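Local coordinates for protein EF-P arginine 32 rhamnosyl-transferase (Pseudomonas putida KT2440, PDB 5NV8) that belongs to the EarP family of EF-P arginine rhamnosyltransferases and holds 2'-deoxy-thymidine-beta-L-rhamnose in a pocket of its fold, at residues A[273-276]-A[280-283]. Sequence-based numbering, arbitrary orientation.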
loop_
_atom_site.group_PDB
_atom_site.type_symbol
_atom_site.label_atom_id
_atom_site.label_comp_id
_atom_site.label_asym_id
_atom_site.label_seq_id
_atom_site.Cartn_x
_atom_site.Cartn_y
_atom_site.Cartn_z
ATOM N N ARG A 273 -7.572 -3.043 6.877
ATOM C CA ARG A 273 -8.073 -2.517 8.142
ATOM C C ARG A 273 -6.980 -1.765 8.891
ATOM O O ARG A 273 -7.249 -0.751 9.545
ATOM C CB ARG A 273 -8.633 -3.654 9.000
ATOM C CG ARG A 273 -9.515 -4.648 8.246
ATOM C CD ARG A 273 -10.673 -5.146 9.106
ATOM N NE ARG A 273 -10.325 -6.347 9.866
ATOM C CZ ARG A 273 -11.009 -6.795 10.916
ATOM N NH1 ARG A 273 -12.082 -6.142 11.339
ATOM N NH2 ARG A 273 -10.617 -7.895 11.547
ATOM N N LEU A 274 -5.738 -2.245 8.800
ATOM C CA LEU A 274 -4.614 -1.521 9.386
ATOM C C LEU A 274 -4.469 -0.139 8.762
ATOM O O LEU A 274 -4.394 0.870 9.473
ATOM C CB LEU A 274 -3.325 -2.326 9.215
ATOM C CG LEU A 274 -2.111 -1.838 10.011
ATOM C CD1 LEU A 274 -2.450 -1.703 11.488
ATOM C CD2 LEU A 274 -0.929 -2.768 9.816
ATOM N N LEU A 275 -4.435 -0.075 7.427
ATOM C CA LEU A 275 -4.289 1.210 6.747
ATOM C C LEU A 275 -5.426 2.159 7.105
ATOM O O LEU A 275 -5.195 3.345 7.366
ATOM C CB LEU A 275 -4.227 1.002 5.233
ATOM C CG LEU A 275 -3.047 0.203 4.673
ATOM C CD1 LEU A 275 -3.209 -0.001 3.173
ATOM C CD2 LEU A 275 -1.723 0.892 4.983
ATOM N N TRP A 276 -6.662 1.653 7.130
ATOM C CA TRP A 276 -7.813 2.484 7.467
ATOM C C TRP A 276 -7.770 2.984 8.906
ATOM O O TRP A 276 -8.432 3.979 9.221
ATOM C CB TRP A 276 -9.112 1.707 7.233
ATOM C CG TRP A 276 -9.256 1.139 5.851
ATOM C CD1 TRP A 276 -8.566 1.513 4.732
ATOM C CD2 TRP A 276 -10.147 0.091 5.438
ATOM N NE1 TRP A 276 -8.973 0.767 3.652
ATOM C CE2 TRP A 276 -9.939 -0.115 4.059
ATOM C CE3 TRP A 276 -11.098 -0.692 6.102
ATOM C CZ2 TRP A 276 -10.649 -1.068 3.332
ATOM C CZ3 TRP A 276 -11.802 -1.638 5.377
ATOM C CH2 TRP A 276 -11.575 -1.817 4.006
ATOM N N PHE A 280 -1.410 7.891 9.474
ATOM C CA PHE A 280 -0.350 8.028 8.483
ATOM C C PHE A 280 0.166 6.639 8.141
ATOM O O PHE A 280 0.493 5.861 9.042
ATOM C CB PHE A 280 0.789 8.912 9.004
ATOM C CG PHE A 280 1.822 9.246 7.965
ATOM C CD1 PHE A 280 1.550 10.175 6.973
ATOM C CD2 PHE A 280 3.068 8.638 7.986
ATOM C CE1 PHE A 280 2.500 10.487 6.016
ATOM C CE2 PHE A 280 4.023 8.946 7.033
ATOM C CZ PHE A 280 3.737 9.872 6.046
ATOM N N ASN A 281 0.237 6.328 6.850
ATOM C CA ASN A 281 0.598 4.991 6.391
ATOM C C ASN A 281 1.814 5.071 5.479
ATOM O O ASN A 281 1.747 5.667 4.399
ATOM C CB ASN A 281 -0.573 4.328 5.663
ATOM C CG ASN A 281 -1.761 4.084 6.576
ATOM O OD1 ASN A 281 -1.712 3.236 7.470
ATOM N ND2 ASN A 281 -2.845 4.812 6.340
ATOM N N ALA A 282 2.913 4.455 5.903
ATOM C CA ALA A 282 4.129 4.375 5.103
ATOM C C ALA A 282 4.156 3.016 4.412
ATOM O O ALA A 282 4.333 1.984 5.067
ATOM C CB ALA A 282 5.366 4.580 5.974
ATOM N N VAL A 283 3.976 3.015 3.091
ATOM C CA VAL A 283 3.929 1.777 2.318
ATOM C C VAL A 283 5.107 1.720 1.355
ATOM O O VAL A 283 5.990 2.583 1.383
ATOM C CB VAL A 283 2.596 1.639 1.559
ATOM C CG1 VAL A 283 1.499 1.142 2.496
ATOM C CG2 VAL A 283 2.211 2.965 0.920
#
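L275 and N281 make the main contact between the last turn of helix 268-277 and strand 280-284, which begins two residues further on; this buried packing is the helix-to-second-strand half of a beta-alpha-beta crossover that starts from strand 258-263 of the same mixed sheet in a Rossmann-like domain. Strand 280-284 runs parallel between strands 199-203 and 299-302, and N281 and V283 both point from it toward the helix. The polar part is one bond: N281 ND2 donates to the backbone carbonyl L275 O at 3.0 Å. It is bent, with an N-H...O angle of 144°, and the donor sits 21° off the carbonyl plane. The other end of the same amide, N281 OD1, lies 3.4 Å from both L275 CA and L275 CD2, and accepts a hydrogen bond from S202 OG of the neighbouring strand 199-203. In L275, chi1 of -63° turns CG beside the backbone N, and CD2 lies over a face of the asparagine amide, 3.6 Å from N281 CG. The same methyl, L275 CD2, meets V283 CG1 at 4.1 Å, a lighter apolar touch beside the amide. R291 of helix 287-295 also lies against L275, and S288 and A292 of that helix cover V283. L274, one residue earlier on the helix, has its side chain about 6 Å from the bound 2'-deoxy-thymidine-beta-L-rhamnose, so the contact lies close to the ligand pocket. With one N-H of ND2 used on the helix and OD1 held by the sheet, the buried amide of N281 has its flip state defined and links the two layers, the L275 methyl packed over it.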